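Local coordinates for protein intermedilysin (Streptococcus intermedius, PDB 5IMW) that probably lyses host cells as a human CD59-responsive, cholesterol-dependent toxin that binds membranes and assembles there into an oligomeric pore, at residues 7-12 / 210-215; 97-102 / 204-209. All blocks are in the same frame, centred on the assembly; numbering follows the deposited sequence.

Interaction 1: 7-12 / 210-215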
loop_
_atom_site.group_PDB
_atom_site.type_symbol
_atom_site.label_atom_id
_atom_site.label_comp_id
_atom_site.label_asym_id
_atom_site.label_seq_id
_atom_site.Cartn_x
_atom_site.Cartn_y
_atom_site.Cartn_z
ATOM N N ALA A 7 -44.778 1.382 2.986
ATOM C CA ALA A 7 -44.434 2.612 2.281
ATOM C C ALA A 7 -42.956 2.945 2.433
ATOM O O ALA A 7 -42.294 3.324 1.460
ATOM C CB ALA A 7 -45.297 3.765 2.791
ATOM N N LEU A 8 -42.417 2.807 3.646
ATOM C CA LEU A 8 -41.014 3.135 3.869
ATOM C C LEU A 8 -40.092 2.163 3.138
ATOM O O LEU A 8 -39.017 2.553 2.672
ATOM C CB LEU A 8 -40.713 3.140 5.368
ATOM C CG LEU A 8 -39.270 3.411 5.794
ATOM C CD1 LEU A 8 -38.714 4.641 5.108
ATOM C CD2 LEU A 8 -39.203 3.577 7.305
ATOM N N ASN A 9 -40.497 0.896 3.026
ATOM C CA ASN A 9 -39.689 -0.076 2.296
ATOM C C ASN A 9 -39.569 0.289 0.823
ATOM O O ASN A 9 -38.528 0.036 0.204
ATOM C CB ASN A 9 -40.292 -1.476 2.438
ATOM C CG ASN A 9 -40.134 -2.042 3.836
ATOM O OD1 ASN A 9 -39.584 -1.390 4.722
ATOM N ND2 ASN A 9 -40.619 -3.264 4.041
ATOM N N ASP A 10 -40.615 0.883 0.244
ATOM C CA ASP A 10 -40.605 1.193 -1.181
ATOM C C ASP A 10 -39.773 2.430 -1.493
ATOM O O ASP A 10 -39.196 2.523 -2.583
ATOM C CB ASP A 10 -42.036 1.386 -1.687
ATOM C CG ASP A 10 -42.893 0.149 -1.490
ATOM O OD1 ASP A 10 -42.690 -0.838 -2.227
ATOM O OD2 ASP A 10 -43.771 0.166 -0.602
ATOM N N TYR A 11 -39.696 3.385 -0.565
ATOM C CA TYR A 11 -38.864 4.561 -0.799
ATOM C C TYR A 11 -37.386 4.196 -0.795
ATOM O O TYR A 11 -36.609 4.729 -1.594
ATOM C CB TYR A 11 -39.156 5.633 0.249
ATOM C CG TYR A 11 -38.180 6.785 0.205
ATOM C CD1 TYR A 11 -38.187 7.687 -0.853
ATOM C CD2 TYR A 11 -37.249 6.970 1.217
ATOM C CE1 TYR A 11 -37.294 8.740 -0.900
ATOM C CE2 TYR A 11 -36.353 8.020 1.179
ATOM C CZ TYR A 11 -36.380 8.902 0.118
ATOM O OH TYR A 11 -35.487 9.948 0.080
ATOM N N ILE A 12 -36.979 3.290 0.094
ATOM C CA ILE A 12 -35.583 2.866 0.137
ATOM C C ILE A 12 -35.231 2.092 -1.126
ATOM O O ILE A 12 -34.211 2.356 -1.774
ATOM C CB ILE A 12 -35.314 2.027 1.401
ATOM C CG1 ILE A 12 -35.768 2.765 2.665
ATOM C CG2 ILE A 12 -33.839 1.684 1.500
ATOM C CD1 ILE A 12 -35.004 4.035 2.971
ATOM N N ASN A 210 -34.723 -7.879 8.188
ATOM C CA ASN A 210 -35.794 -8.469 7.392
ATOM C C ASN A 210 -36.334 -7.489 6.363
ATOM O O ASN A 210 -36.960 -7.911 5.384
ATOM C CB ASN A 210 -36.940 -8.940 8.292
ATOM C CG ASN A 210 -36.456 -9.661 9.536
ATOM O OD1 ASN A 210 -36.414 -9.084 10.623
ATOM N ND2 ASN A 210 -36.086 -10.929 9.384
ATOM N N SER A 211 -36.104 -6.199 6.560
ATOM C CA SER A 211 -36.615 -5.166 5.675
ATOM C C SER A 211 -35.942 -3.846 6.031
ATOM O O SER A 211 -35.520 -3.659 7.179
ATOM C CB SER A 211 -38.137 -5.064 5.802
ATOM O OG SER A 211 -38.623 -3.858 5.243
ATOM N N PRO A 212 -35.799 -2.915 5.085
ATOM C CA PRO A 212 -35.232 -1.605 5.445
ATOM C C PRO A 212 -35.967 -0.929 6.589
ATOM O O PRO A 212 -35.332 -0.306 7.449
ATOM C CB PRO A 212 -35.350 -0.811 4.139
ATOM C CG PRO A 212 -35.333 -1.843 3.071
ATOM C CD PRO A 212 -36.053 -3.028 3.638
ATOM N N SER A 213 -37.298 -1.037 6.624
ATOM C CA SER A 213 -38.068 -0.449 7.715
ATOM C C SER A 213 -37.619 -0.978 9.070
ATOM O O SER A 213 -37.688 -0.256 10.070
ATOM C CB SER A 213 -39.557 -0.724 7.515
ATOM O OG SER A 213 -39.781 -2.092 7.211
ATOM N N ALA A 214 -37.166 -2.233 9.125
ATOM C CA ALA A 214 -36.742 -2.818 10.394
ATOM C C ALA A 214 -35.704 -1.947 11.087
ATOM O O ALA A 214 -35.679 -1.856 12.321
ATOM C CB ALA A 214 -36.190 -4.224 10.161
ATOM N N LEU A 215 -34.839 -1.292 10.310
ATOM C CA LEU A 215 -33.820 -0.420 10.879
ATOM C C LEU A 215 -34.388 0.886 11.415
ATOM O O LEU A 215 -33.654 1.632 12.073
ATOM C CB LEU A 215 -32.750 -0.119 9.829
ATOM C CG LEU A 215 -31.785 -1.261 9.506
ATOM C CD1 LEU A 215 -31.025 -0.961 8.227
ATOM C CD2 LEU A 215 -30.818 -1.494 10.656
#

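Interaction 2: 97-102 / 204-209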
loop_
_atom_site.group_PDB
_atom_site.type_symbol
_atom_site.label_atom_id
_atom_site.label_comp_id
_atom_site.label_asym_id
_atom_site.label_seq_id
_atom_site.Cartn_x
_atom_site.Cartn_y
_atom_site.Cartn_z
ATOM N N GLY A 97 -35.318 0.957 15.087
ATOM C CA GLY A 97 -35.917 -0.284 15.519
ATOM C C GLY A 97 -34.894 -1.216 16.125
ATOM O O GLY A 97 -33.775 -0.818 16.473
ATOM N N LYS A 98 -35.274 -2.484 16.247
ATOM C CA LYS A 98 -34.384 -3.466 16.843
ATOM C C LYS A 98 -33.230 -3.785 15.901
ATOM O O LYS A 98 -33.367 -3.743 14.675
ATOM C CB LYS A 98 -35.146 -4.747 17.177
ATOM C CG LYS A 98 -36.438 -4.511 17.950
ATOM C CD LYS A 98 -36.897 -5.754 18.710
ATOM C CE LYS A 98 -37.633 -6.748 17.820
ATOM N NZ LYS A 98 -36.794 -7.339 16.737
ATOM N N THR A 99 -32.081 -4.113 16.491
ATOM C CA THR A 99 -30.888 -4.487 15.740
ATOM C C THR A 99 -30.388 -5.819 16.275
ATOM O O THR A 99 -30.102 -5.941 17.470
ATOM C CB THR A 99 -29.794 -3.420 15.854
ATOM O OG1 THR A 99 -30.369 -2.117 15.695
ATOM C CG2 THR A 99 -28.739 -3.623 14.781
ATOM N N THR A 100 -30.294 -6.813 15.395
ATOM C CA THR A 100 -29.805 -8.138 15.753
ATOM C C THR A 100 -28.322 -8.233 15.424
ATOM O O THR A 100 -27.914 -7.965 14.290
ATOM C CB THR A 100 -30.584 -9.231 15.017
ATOM O OG1 THR A 100 -31.183 -8.682 13.835
ATOM C CG2 THR A 100 -31.664 -9.827 15.923
ATOM N N ILE A 101 -27.524 -8.616 16.417
ATOM C CA ILE A 101 -26.073 -8.646 16.306
ATOM C C ILE A 101 -25.591 -10.074 16.509
ATOM O O ILE A 101 -26.246 -10.880 17.176
ATOM C CB ILE A 101 -25.421 -7.692 17.332
ATOM C CG1 ILE A 101 -25.930 -6.265 17.113
ATOM C CG2 ILE A 101 -23.899 -7.753 17.241
ATOM C CD1 ILE A 101 -25.399 -5.246 18.103
ATOM N N SER A 102 -24.438 -10.385 15.919
ATOM C CA SER A 102 -23.784 -11.672 16.106
ATOM C C SER A 102 -22.295 -11.444 16.321
ATOM O O SER A 102 -21.712 -10.507 15.769
ATOM C CB SER A 102 -24.003 -12.601 14.907
ATOM O OG SER A 102 -23.340 -13.838 15.100
ATOM N N ALA A 204 -17.996 -7.874 15.512
ATOM C CA ALA A 204 -19.436 -7.851 15.727
ATOM C C ALA A 204 -20.114 -7.426 14.431
ATOM O O ALA A 204 -19.927 -6.295 13.971
ATOM C CB ALA A 204 -19.804 -6.901 16.868
ATOM N N SER A 205 -20.891 -8.333 13.845
ATOM C CA SER A 205 -21.571 -8.095 12.579
ATOM C C SER A 205 -23.075 -8.176 12.785
ATOM O O SER A 205 -23.566 -9.072 13.478
ATOM C CB SER A 205 -21.140 -9.115 11.525
ATOM O OG SER A 205 -21.618 -10.408 11.851
ATOM N N VAL A 206 -23.806 -7.245 12.174
ATOM C CA VAL A 206 -25.253 -7.166 12.336
ATOM C C VAL A 206 -25.925 -8.099 11.343
ATOM O O VAL A 206 -25.560 -8.147 10.163
ATOM C CB VAL A 206 -25.755 -5.719 12.153
ATOM C CG1 VAL A 206 -25.005 -4.769 13.075
ATOM C CG2 VAL A 206 -25.618 -5.283 10.706
ATOM N N ASP A 207 -26.924 -8.835 11.817
ATOM C CA ASP A 207 -27.726 -9.655 10.922
ATOM C C ASP A 207 -28.451 -8.765 9.920
ATOM O O ASP A 207 -28.884 -7.657 10.249
ATOM C CB ASP A 207 -28.737 -10.483 11.720
ATOM C CG ASP A 207 -28.093 -11.637 12.474
ATOM O OD1 ASP A 207 -26.859 -11.620 12.666
ATOM O OD2 ASP A 207 -28.830 -12.560 12.882
ATOM N N SER A 208 -28.578 -9.249 8.692
ATOM C CA SER A 208 -29.285 -8.490 7.672
ATOM C C SER A 208 -30.728 -8.261 8.117
ATOM O O SER A 208 -31.415 -9.224 8.484
ATOM C CB SER A 208 -29.259 -9.230 6.337
ATOM O OG SER A 208 -30.062 -10.398 6.385
ATOM N N PRO A 209 -31.225 -7.026 8.097
ATOM C CA PRO A 209 -32.600 -6.788 8.547
ATOM C C PRO A 209 -33.617 -7.411 7.604
ATOM O O PRO A 209 -33.421 -7.469 6.387
ATOM C CB PRO A 209 -32.712 -5.260 8.559
ATOM C CG PRO A 209 -31.705 -4.805 7.564
ATOM C CD PRO A 209 -30.575 -5.784 7.642
#

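Interaction 1: 7-12 / 210-215
Asn9 and Pro212 bring their CA atoms to 5.7 Å, setting a turn of helix 2-14 against the short 3-10 turn of residues 212-215. The polar half of the contact belongs to the Asn9 carboxamide. With CG held beside the backbone N (chi1 -71°), the amide swings over to the loop and presents OD1 to the start of the 3-10 turn. There OD1 takes the backbone N-H of Ser213, with N and OD1 3.0 Å apart and a bent 140° at the hydrogen. In the model Ser213 OG also donates to this oxygen, 2.6 Å from OD1, though the crowding of the Asn9 amide against the two serines makes the place of OD1, and with it both bonds, less certain.

Alongside lies an apolar half. Pro212 CB sits by the fork of Ile12, 3.9 Å from both CG1 and CG2, and the two side chains pass each other running in opposing senses. Leu8 adds CD2, which lies 4.2 Å from Ser213 CA. Leu225 of helix 222-227 touches both Leu8 and Ile12, and Trp13 packs on Pro212, so the junction is buried among helices. The chemistry implies that the helix supplies a hydrophobic seat for Pro212 and, probably, a side-chain acceptor for the Ser213 N-H.

Interaction 2: 97-102 / 204-209
An antiparallel beta ladder joins strand 99-103 to strand 202-206 in the sheet of the membrane-distal part of the toxin, Ile101 facing Val206 and Ser102 facing Ser205. The axes of the two short strands approach to 4.7 Å, with their directions 142° apart, well off exact antiparallel. Ser102 and Ser205 form the hydrogen-bonded pair: Ser102 N lies 2.9 Å from Ser205 O, and Ser205 N lies 3.0 Å from Ser102 O, the latter donor standing almost in line with its carbonyl. Ile101 and Val206 form the non-hydrogen-bonded pair next to it, their CA atoms 4.3 Å apart. Asp207 N, just past the strand end, donates to Thr100 O at 2.8 Å and closes the far side of the Ile101/Val206 pair; here the donor is tilted 29° from the carbonyl plane.

The side chains divide between two faces. On one, Ile101 turns its CG2 methyl diagonally to the CB of Ala204 at 4.2 Å, and its CG1 branch meets CG1 of Val206 more loosely. Tyr238 of strand 236-244 and Pro74 touch Val206, while Tyr244 lies on Ala204. The other face, with Ser102 and Ser205, is more polar. There Asp207 crosses Thr100 at about a right angle, Asp207 CB coming 3.7 Å from Thr100 OG1. A chi1 of -73°, which puts CG opposite the carbonyl carbon, sends the Asp207 carboxylate toward Ser102, with OD1 3.8 Å from Ser102 CB, a packing contact. Asn114 of strand 114-117, on the far side of strand 99-103, touches the aspartate. Backbone bonds thus set the register, while aliphatic packing and a polar patch give the ladder two chemically different faces.

In the fold
The two contacts lie 15 Å apart between centres. Along the chain the order is 7-12, 97-102, 204-209, 210-215, which nests interaction 2 inside the loop closed by interaction 1. The second segments run on directly: after strand 202-206 the chain leaves the sheet and enters the 3-10 turn that meets the N-terminal helix. The contacts also touch, Pro209 CG lying 4.0 Å from Leu215 CD1. One continuous piece of chain therefore ties strand 99-103 and helix 2-14 together, joining the N-terminal helix to the sheet of the toxin's membrane-distal region, away from the C-terminal beta sandwich.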